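Local coordinates for Sel1 repeat family protein (Pseudomonas aeruginosa, PDB 6LCH), which probably acts as an immunity protein that counters the type VI secretion effector PldB, and is built from Sel1-type helical repeats, at residues A24-W27 / Y28-A31; L87-K90 / M91-L94; T137-G140 / K141-Y145; A147-K150 / D151-L154. All blocks are in the same frame, centred on the assembly; numbering follows the deposited sequence.

Contact 1. Residues A24-W27 / Y28-A31; sequences ADAW and YREA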
loop_
_atom_site.group_PDB
_atom_site.type_symbol
_atom_site.label_atom_id
_atom_site.label_comp_id
_atom_site.label_asym_id
_atom_site.label_seq_id
_atom_site.Cartn_x
_atom_site.Cartn_y
_atom_site.Cartn_z
ATOM N N ALA A 24 7.869 0.847 -23.152
ATOM C CA ALA A 24 8.197 1.584 -21.937
ATOM C C ALA A 24 8.144 0.683 -20.711
ATOM O O ALA A 24 8.986 0.799 -19.815
ATOM C CB ALA A 24 7.252 2.775 -21.777
ATOM N N ASP A 25 7.169 -0.228 -20.658
ATOM C CA ASP A 25 7.044 -1.110 -19.503
ATOM C C ASP A 25 8.244 -2.038 -19.374
ATOM O O ASP A 25 8.594 -2.449 -18.262
ATOM C CB ASP A 25 5.752 -1.921 -19.598
ATOM C CG ASP A 25 5.426 -2.650 -18.308
ATOM O OD1 ASP A 25 5.083 -1.979 -17.312
ATOM O OD2 ASP A 25 5.502 -3.894 -18.294
ATOM N N ALA A 26 8.881 -2.381 -20.494
ATOM C CA ALA A 26 10.098 -3.183 -20.439
ATOM C C ALA A 26 11.242 -2.397 -19.813
ATOM O O ALA A 26 11.998 -2.937 -18.997
ATOM C CB ALA A 26 10.470 -3.664 -21.844
ATOM N N TRP A 27 11.387 -1.122 -20.182
ATOM C CA TRP A 27 12.370 -0.273 -19.516
ATOM C C TRP A 27 12.086 -0.182 -18.026
ATOM O O TRP A 27 13.003 -0.257 -17.200
ATOM C CB TRP A 27 12.354 1.133 -20.110
ATOM C CG TRP A 27 12.841 1.236 -21.497
ATOM C CD1 TRP A 27 13.777 0.454 -22.104
ATOM C CD2 TRP A 27 12.425 2.198 -22.464
ATOM N NE1 TRP A 27 13.964 0.867 -23.401
ATOM C CE2 TRP A 27 13.142 1.937 -23.646
ATOM C CE3 TRP A 27 11.507 3.253 -22.450
ATOM C CZ2 TRP A 27 12.978 2.694 -24.796
ATOM C CZ3 TRP A 27 11.344 4.002 -23.590
ATOM C CH2 TRP A 27 12.074 3.719 -24.750
ATOM N N TYR A 28 10.814 -0.009 -17.675
ATOM C CA TYR A 28 10.426 0.185 -16.284
ATOM C C TYR A 28 10.728 -1.051 -15.450
ATOM O O TYR A 28 11.280 -0.950 -14.348
ATOM C CB TYR A 28 8.942 0.533 -16.218
ATOM C CG TYR A 28 8.309 0.264 -14.878
ATOM C CD1 TYR A 28 7.537 -0.873 -14.667
ATOM C CD2 TYR A 28 8.476 1.148 -13.824
ATOM C CE1 TYR A 28 6.952 -1.117 -13.448
ATOM C CE2 TYR A 28 7.902 0.906 -12.595
ATOM C CZ TYR A 28 7.141 -0.227 -12.415
ATOM O OH TYR A 28 6.561 -0.465 -11.193
ATOM N N ARG A 29 10.364 -2.230 -15.959
ATOM C CA ARG A 29 10.570 -3.464 -15.207
ATOM C C ARG A 29 12.050 -3.816 -15.076
ATOM O O ARG A 29 12.451 -4.422 -14.075
ATOM C CB ARG A 29 9.798 -4.609 -15.860
ATOM C CG ARG A 29 8.317 -4.614 -15.532
ATOM C CD ARG A 29 7.605 -5.811 -16.148
ATOM N NE ARG A 29 7.312 -5.611 -17.566
ATOM C CZ ARG A 29 7.923 -6.255 -18.555
ATOM N NH1 ARG A 29 8.868 -7.149 -18.287
ATOM N NH2 ARG A 29 7.591 -6.008 -19.813
ATOM N N GLU A 30 12.878 -3.457 -16.063
ATOM C CA GLU A 30 14.317 -3.646 -15.899
ATOM C C GLU A 30 14.872 -2.705 -14.839
ATOM O O GLU A 30 15.692 -3.110 -14.004
ATOM C CB GLU A 30 15.054 -3.434 -17.225
ATOM C CG GLU A 30 16.575 -3.354 -17.055
ATOM C CD GLU A 30 17.341 -3.307 -18.369
ATOM O OE1 GLU A 30 16.732 -3.527 -19.435
ATOM O OE2 GLU A 30 18.564 -3.051 -18.329
ATOM N N ALA A 31 14.437 -1.442 -14.859
ATOM C CA ALA A 31 14.889 -0.494 -13.847
ATOM C C ALA A 31 14.437 -0.922 -12.459
ATOM O O ALA A 31 15.214 -0.858 -11.499
ATOM C CB ALA A 31 14.375 0.908 -14.172
#
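Ala-24 and Tyr-28 lie one turn apart on helix 22-34, where Tyr-28 N donates to Ala-24 O at 2.9 Å. A small methyl suits the buried place of Ala-24, where it touches Arg-56 and His-58. Asp-25 follows and links its side chain to Arg-29. Its CG swings away from its own backbone N (chi1 -169°), which carries the carboxylate forward along the helix to Arg-29. There Asp-25 OD2 receives Arg-29 NE in a salt bridge of 2.6 Å, nearly straight at 176°. The oxygen sits in the guanidinium plane, whereas the nitrogen reaches it from above the carboxylate plane, and the two planes stand 46° apart. Arg-29 NH2 adds a weak second bond to the same oxygen, with Arg-29 NH2 and Asp-25 OD2 3.3 Å apart. A bend at chi3 folds the arginine back over its own helix, and Asp-25 O lies over one face of the guanidinium. The small Ala-26 lies against that same face through its CA; its O accepts Glu-30 N at 3.1 Å. Trp-27 closes the set with Trp-27 O taking Ala-31 N at 3.0 Å, while its indole leaves the helix to meet Lys-52 in a cation-pi contact. The carboxylate of Asp-25 is thus shared: OD2 serves Arg-29, and OD1 is hydrogen-bonded to His-58, whose ring stacks on Tyr-28. Such a pairing would probably keep Asp-25 ionised, and it ties a charged helix surface to the aromatic packing beside it.

Contact 2. Residues L87-K90 / M91-L94; sequences LYQK and MIDL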
loop_
_atom_site.group_PDB
_atom_site.type_symbol
_atom_site.label_atom_id
_atom_site.label_comp_id
_atom_site.label_asym_id
_atom_site.label_seq_id
_atom_site.Cartn_x
_atom_site.Cartn_y
_atom_site.Cartn_z
ATOM N N LEU A 87 7.190 15.181 -12.632
ATOM C CA LEU A 87 6.713 13.827 -12.886
ATOM C C LEU A 87 5.305 13.630 -12.344
ATOM O O LEU A 87 4.481 12.960 -12.976
ATOM C CB LEU A 87 7.670 12.809 -12.270
ATOM C CG LEU A 87 8.936 12.513 -13.077
ATOM C CD1 LEU A 87 10.018 11.929 -12.177
ATOM C CD2 LEU A 87 8.640 11.571 -14.239
ATOM N N TYR A 88 5.011 14.202 -11.170
ATOM C CA TYR A 88 3.666 14.112 -10.613
ATOM C C TYR A 88 2.647 14.844 -11.486
ATOM O O TYR A 88 1.506 14.388 -11.619
ATOM C CB TYR A 88 3.659 14.652 -9.177
ATOM C CG TYR A 88 4.462 13.805 -8.196
ATOM C CD1 TYR A 88 4.661 12.466 -8.427
ATOM C CD2 TYR A 88 5.020 14.345 -7.053
ATOM C CE1 TYR A 88 5.378 11.665 -7.554
ATOM C CE2 TYR A 88 5.753 13.548 -6.176
ATOM C CZ TYR A 88 5.923 12.213 -6.432
ATOM O OH TYR A 88 6.643 11.427 -5.563
ATOM N N GLN A 89 3.037 15.964 -12.102
ATOM C CA GLN A 89 2.114 16.683 -12.975
ATOM C C GLN A 89 1.878 15.943 -14.288
ATOM O O GLN A 89 0.779 16.011 -14.850
ATOM C CB GLN A 89 2.635 18.093 -13.252
ATOM C CG GLN A 89 1.659 18.973 -14.031
ATOM C CD GLN A 89 0.310 19.102 -13.349
ATOM O OE1 GLN A 89 0.232 19.377 -12.151
ATOM N NE2 GLN A 89 -0.762 18.909 -14.111
ATOM N N LYS A 90 2.891 15.238 -14.794
ATOM C CA LYS A 90 2.679 14.410 -15.976
ATOM C C LYS A 90 1.711 13.273 -15.678
ATOM O O LYS A 90 0.907 12.895 -16.537
ATOM C CB LYS A 90 4.015 13.872 -16.490
ATOM C CG LYS A 90 4.951 14.955 -17.015
ATOM C CD LYS A 90 6.401 14.486 -17.023
ATOM C CE LYS A 90 7.361 15.659 -16.874
ATOM N NZ LYS A 90 7.207 16.674 -17.951
ATOM N N MET A 91 1.771 12.717 -14.464
ATOM C CA MET A 91 0.802 11.702 -14.056
ATOM C C MET A 91 -0.604 12.276 -14.037
ATOM O O MET A 91 -1.559 11.642 -14.502
ATOM C CB MET A 91 1.159 11.161 -12.670
ATOM C CG MET A 91 2.469 10.429 -12.610
ATOM S SD MET A 91 2.579 9.352 -11.186
ATOM C CE MET A 91 3.758 10.194 -10.242
ATOM N N ILE A 92 -0.748 13.473 -13.472
ATOM C CA ILE A 92 -2.048 14.132 -13.417
ATOM C C ILE A 92 -2.537 14.465 -14.825
ATOM O O ILE A 92 -3.730 14.336 -15.131
ATOM C CB ILE A 92 -1.952 15.381 -12.522
ATOM C CG1 ILE A 92 -1.862 14.971 -11.051
ATOM C CG2 ILE A 92 -3.120 16.310 -12.763
ATOM C CD1 ILE A 92 -1.738 16.142 -10.090
ATOM N N ASP A 93 -1.619 14.874 -15.710
ATOM C CA ASP A 93 -1.992 15.174 -17.092
ATOM C C ASP A 93 -2.669 13.987 -17.759
ATOM O O ASP A 93 -3.563 14.170 -18.595
ATOM C CB ASP A 93 -0.760 15.582 -17.896
ATOM C CG ASP A 93 -0.305 16.987 -17.589
ATOM O OD1 ASP A 93 -1.029 17.708 -16.873
ATOM O OD2 ASP A 93 0.782 17.371 -18.068
ATOM N N LEU A 94 -2.254 12.771 -17.414
ATOM C CA LEU A 94 -2.882 11.553 -17.899
ATOM C C LEU A 94 -4.047 11.109 -17.025
ATOM O O LEU A 94 -4.595 10.025 -17.253
ATOM C CB LEU A 94 -1.848 10.429 -17.988
ATOM C CG LEU A 94 -0.673 10.629 -18.949
ATOM C CD1 LEU A 94 0.385 9.566 -18.712
ATOM C CD2 LEU A 94 -1.152 10.611 -20.400
#
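The last turns of helix 81-93, a helix within a Sel1 repeat, bring Gln-89 and Asp-93 together as an i to i+4 polar pair. Gln-89 NE2 donates to Asp-93 OD1 at 3.0 Å with an angle of 157°. The acceptor lies close to the plane of the amide, but the N-H comes down on the carboxylate from above its plane, and the two groups are turned 59° apart. Gln-89 reaches this position because CG stands opposite its backbone N (chi1 -174°) and the chain then bends at chi2. The same Gln-89 NE2 passes 3.8 Å from Ile-92 CG2, so an apolar branch flanks the amide. Asp-93 suits a solvent-facing position, although an acid close to a helix C-terminus is probably not favoured by the helix dipole; the amide N-H offers it a local partner. Underneath, Asp-93 N binds Gln-89 O at 2.8 Å. The last i to i+4 bond, Leu-94 N to Lys-90 O, is the longest here at 3.3 Å, as Leu-94 leaves the helical conformation. Tyr-88 and Met-91 are both buried, as suits large and mainly apolar side chains between helices. Tyr-88 packs between helix 59-70, at Ala-66 and Arg-70, and helix 97-107, at Asp-102, Met-103 and Met-106; Met-91 touches Met-62 and Asp-102 of the same two helices.

Contact 3. Residues T137-G140 / K141-Y145; sequences TELG and KFYIY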
loop_
_atom_site.group_PDB
_atom_site.type_symbol
_atom_site.label_atom_id
_atom_site.label_comp_id
_atom_site.label_asym_id
_atom_site.label_seq_id
_atom_site.Cartn_x
_atom_site.Cartn_y
_atom_site.Cartn_z
ATOM N N THR A 137 -6.986 4.721 1.626
ATOM C CA THR A 137 -6.458 4.224 2.894
ATOM C C THR A 137 -6.071 5.366 3.825
ATOM O O THR A 137 -6.325 5.299 5.035
ATOM C CB THR A 137 -5.258 3.316 2.626
ATOM O OG1 THR A 137 -5.667 2.228 1.790
ATOM C CG2 THR A 137 -4.689 2.766 3.924
ATOM N N GLU A 138 -5.444 6.418 3.287
ATOM C CA GLU A 138 -5.085 7.564 4.117
ATOM C C GLU A 138 -6.327 8.264 4.651
ATOM O O GLU A 138 -6.375 8.644 5.826
ATOM C CB GLU A 138 -4.225 8.549 3.325
ATOM C CG GLU A 138 -4.001 9.883 4.032
ATOM C CD GLU A 138 -3.081 9.762 5.235
ATOM O OE1 GLU A 138 -2.241 8.837 5.247
ATOM O OE2 GLU A 138 -3.201 10.588 6.167
ATOM N N LEU A 139 -7.336 8.453 3.797
ATOM C CA LEU A 139 -8.591 9.035 4.261
ATOM C C LEU A 139 -9.227 8.161 5.332
ATOM O O LEU A 139 -9.759 8.670 6.329
ATOM C CB LEU A 139 -9.547 9.231 3.082
ATOM C CG LEU A 139 -9.200 10.352 2.098
ATOM C CD1 LEU A 139 -10.021 10.212 0.825
ATOM C CD2 LEU A 139 -9.412 11.723 2.716
ATOM N N GLY A 140 -9.178 6.843 5.142
ATOM C CA GLY A 140 -9.648 5.936 6.173
ATOM C C GLY A 140 -8.959 6.159 7.503
ATOM O O GLY A 140 -9.598 6.138 8.554
ATOM N N LYS A 141 -7.648 6.405 7.472
ATOM C CA LYS A 141 -6.906 6.624 8.711
ATOM C C LYS A 141 -7.323 7.920 9.396
ATOM O O LYS A 141 -7.394 7.980 10.628
ATOM C CB LYS A 141 -5.405 6.618 8.425
ATOM C CG LYS A 141 -4.847 5.221 8.195
ATOM C CD LYS A 141 -3.721 5.215 7.171
ATOM C CE LYS A 141 -2.436 5.780 7.746
ATOM N NZ LYS A 141 -1.259 5.451 6.887
ATOM N N PHE A 142 -7.594 8.972 8.617
ATOM C CA PHE A 142 -8.041 10.232 9.205
ATOM C C PHE A 142 -9.460 10.110 9.745
ATOM O O PHE A 142 -9.767 10.624 10.828
ATOM C CB PHE A 142 -7.954 11.356 8.168
ATOM C CG PHE A 142 -8.497 12.678 8.645
ATOM C CD1 PHE A 142 -7.700 13.550 9.371
ATOM C CD2 PHE A 142 -9.799 13.057 8.359
ATOM C CE1 PHE A 142 -8.193 14.767 9.812
ATOM C CE2 PHE A 142 -10.300 14.274 8.799
ATOM C CZ PHE A 142 -9.496 15.130 9.524
ATOM N N TYR A 143 -10.331 9.417 9.012
ATOM C CA TYR A 143 -11.737 9.353 9.389
ATOM C C TYR A 143 -11.968 8.429 10.578
ATOM O O TYR A 143 -12.810 8.717 11.435
ATOM C CB TYR A 143 -12.573 8.898 8.198
ATOM C CG TYR A 143 -12.788 9.982 7.174
ATOM C CD1 TYR A 143 -13.048 11.288 7.566
ATOM C CD2 TYR A 143 -12.737 9.700 5.820
ATOM C CE1 TYR A 143 -13.250 12.283 6.634
ATOM C CE2 TYR A 143 -12.933 10.689 4.881
ATOM C CZ TYR A 143 -13.190 11.978 5.294
ATOM O OH TYR A 143 -13.390 12.969 4.364
ATOM N N ILE A 144 -11.253 7.305 10.637
ATOM C CA ILE A 144 -11.492 6.343 11.708
ATOM C C ILE A 144 -11.048 6.915 13.049
ATOM O O ILE A 144 -11.795 6.884 14.032
ATOM C CB ILE A 144 -10.787 5.010 11.405
ATOM C CG1 ILE A 144 -11.415 4.331 10.190
ATOM C CG2 ILE A 144 -10.853 4.074 12.612
ATOM C CD1 ILE A 144 -10.527 3.257 9.587
ATOM N N TYR A 145 -9.838 7.470 13.103
ATOM C CA TYR A 145 -9.215 7.824 14.373
ATOM C C TYR A 145 -9.215 9.324 14.653
ATOM O O TYR A 145 -9.668 9.748 15.721
ATOM C CB TYR A 145 -7.785 7.276 14.412
ATOM C CG TYR A 145 -7.700 5.777 14.208
ATOM C CD1 TYR A 145 -7.888 4.900 15.271
ATOM C CD2 TYR A 145 -7.425 5.239 12.956
ATOM C CE1 TYR A 145 -7.807 3.529 15.094
ATOM C CE2 TYR A 145 -7.339 3.867 12.770
ATOM C CZ TYR A 145 -7.528 3.017 13.844
ATOM O OH TYR A 145 -7.451 1.653 13.673
#
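Leu-139 and Tyr-143 face each other one turn apart on helix 133-146, which lies within a Sel1 repeat of the TPR clan and packs against helix 150-162. Backbone bonds come first: Lys-141 N, Phe-142 N, Tyr-143 N and Ile-144 N each donate to the carbonyl four residues back, and the shortest of them, Tyr-143 N to Leu-139 O, measures 2.8 Å. A wider pi-type turn overlaps the end of this run, at 142-145. The charged pair is looser. Glu-138 OE1 and Lys-141 NZ are 3.9 Å apart, a long salt bridge whose two chains meet at about a right angle. Bends at chi2 and chi3 lay the lysine along the helix, Lys-141 CD resting 3.4 Å from Thr-137 O, and Lys-141 also touches Glu-171 of helix 166-178. The hydroxyl of buried Thr-137 is satisfied by a bond to Pro-133 O. Apolar contacts form the third group. Leu-139 CB lies 4.1 Å from Tyr-143 CE2, and the ring passes close to the leucine carbonyl as well, with Tyr-143 CD2 3.2 Å from Leu-139 O. Leucine suits this buried position because it also packs on Leu-124 and Ala-128 of helix 123-129, while the tyrosine turns to Leu-152 and Tyr-156 of helix 150-162. Gly-140 is buried too, and the side chain of Ile-144 lies against its carbonyl, with Ile-144 CD1 3.2 Å from Gly-140 O.

Contact 4. Residues A147-K150 / D151-L154; sequences AKKK and DLGL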
loop_
_atom_site.group_PDB
_atom_site.type_symbol
_atom_site.label_atom_id
_atom_site.label_comp_id
_atom_site.label_asym_id
_atom_site.label_seq_id
_atom_site.Cartn_x
_atom_site.Cartn_y
_atom_site.Cartn_z
ATOM N N ALA A 147 -10.692 12.206 12.853
ATOM C CA ALA A 147 -12.103 12.531 12.831
ATOM C C ALA A 147 -12.891 11.414 13.503
ATOM O O ALA A 147 -12.427 10.279 13.627
ATOM C CB ALA A 147 -12.586 12.737 11.396
ATOM N N LYS A 148 -14.095 11.746 13.951
ATOM C CA LYS A 148 -14.986 10.727 14.500
ATOM C C LYS A 148 -15.914 10.164 13.438
ATOM O O LYS A 148 -17.074 9.847 13.712
ATOM C CB LYS A 148 -15.772 11.293 15.676
ATOM C CG LYS A 148 -14.899 11.666 16.873
ATOM C CD LYS A 148 -13.698 10.733 17.005
ATOM C CE LYS A 148 -12.937 10.984 18.300
ATOM N NZ LYS A 148 -12.686 12.434 18.532
ATOM N N LYS A 149 -15.414 10.027 12.210
ATOM C CA LYS A 149 -16.174 9.443 11.114
ATOM C C LYS A 149 -15.689 8.027 10.827
ATOM O O LYS A 149 -15.205 7.739 9.726
ATOM C CB LYS A 149 -16.056 10.316 9.867
ATOM C CG LYS A 149 -16.446 11.763 10.093
ATOM C CD LYS A 149 -17.195 12.292 8.889
ATOM C CE LYS A 149 -18.429 11.447 8.613
ATOM N NZ LYS A 149 -18.842 11.524 7.187
ATOM N N LYS A 150 -15.825 7.139 11.815
ATOM C CA LYS A 150 -15.311 5.780 11.689
ATOM C C LYS A 150 -15.928 5.046 10.502
ATOM O O LYS A 150 -15.242 4.291 9.805
ATOM C CB LYS A 150 -15.564 5.014 12.988
ATOM C CG LYS A 150 -15.734 3.517 12.814
ATOM C CD LYS A 150 -17.188 3.105 13.000
ATOM C CE LYS A 150 -17.457 1.745 12.374
ATOM N NZ LYS A 150 -18.868 1.306 12.580
ATOM N N ASP A 151 -17.220 5.261 10.248
ATOM C CA ASP A 151 -17.896 4.470 9.225
ATOM C C ASP A 151 -17.432 4.845 7.826
ATOM O O ASP A 151 -17.274 3.971 6.965
ATOM C CB ASP A 151 -19.403 4.641 9.335
ATOM C CG ASP A 151 -20.116 4.311 8.044
ATOM O OD1 ASP A 151 -20.468 5.253 7.302
ATOM O OD2 ASP A 151 -20.325 3.110 7.773
ATOM N N LEU A 152 -17.217 6.136 7.575
ATOM C CA LEU A 152 -16.702 6.550 6.276
ATOM C C LEU A 152 -15.300 6.005 6.044
ATOM O O LEU A 152 -14.966 5.574 4.934
ATOM C CB LEU A 152 -16.711 8.073 6.171
ATOM C CG LEU A 152 -16.329 8.620 4.797
ATOM C CD1 LEU A 152 -17.231 8.037 3.724
ATOM C CD2 LEU A 152 -16.389 10.131 4.800
ATOM N N GLY A 153 -14.467 6.005 7.084
ATOM C CA GLY A 153 -13.110 5.506 6.932
ATOM C C GLY A 153 -13.064 4.019 6.634
ATOM O O GLY A 153 -12.338 3.578 5.737
ATOM N N LEU A 154 -13.839 3.228 7.382
ATOM C CA LEU A 154 -13.896 1.790 7.133
ATOM C C LEU A 154 -14.416 1.488 5.732
ATOM O O LEU A 154 -13.967 0.533 5.091
ATOM C CB LEU A 154 -14.775 1.097 8.176
ATOM C CG LEU A 154 -14.120 0.551 9.453
ATOM C CD1 LEU A 154 -12.950 -0.368 9.122
ATOM C CD2 LEU A 154 -13.698 1.654 10.393
#
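The flat groups joining Lys-149 to Gly-153 are peptide units, for the pairs of side chains that meet here are lysines with leucines. Gly-153 N donates a hydrogen bond to Lys-149 O at 3.2 Å, lying in the plane of that carbonyl, with an angle of 162° at the hydrogen. Leu-154 N then binds Lys-150 O at 3.0 Å, so the first turn of helix 150-162 begins from the N-cap residue Lys-149. Two side-chain pairs lean on this frame. Lys-149 and Leu-152 run side by side, Lys-149 NZ coming within 3.7 Å of Leu-152 CD2; the long lysine keeps its charge at the surface while its chain also touches Tyr-143. Lys-150 bends at chi2 (-107°), which lays its methylenes along the backbone at Asp-151 N and puts Lys-150 CG 3.7 Å from Leu-154 CD2. Leu-154 packs on Ile-144 and Tyr-175 of the two neighbouring helices. Gly-153 is buried, and its O accepts Thr-157 OG1. Asp-151, in the first turn, would probably interact favourably with the helix dipole. All this is consistent with the turn between paired helices of a TPR-like Sel1 repeat.

In the fold
Contacts 1 and 3 lie within helices, contact 2 runs to a helix's C-terminal end, and contact 4 covers a loop and helix start. Contacts 3 and 4 join successive helices, their centres about 7 Å apart, and touch through Tyr-143 with Leu-152 and Ile-144 with Leu-154. Contacts 1 and 2 do not touch, their nearest atoms about 10 Å apart; contact 1 lies opposite contacts 3 and 4, its centre about 33 Å from that of contact 3. Each mixes buried and exposed residues, but contact 3 lies nearest the chain's centre, about 14 Å against 19 to 21 Å. Contact 1 has a tight salt bridge, contact 2 an amide-carboxylate bond, contact 3 apolar packing with a long ion pair, contact 4 backbone bonds flanked by lysines.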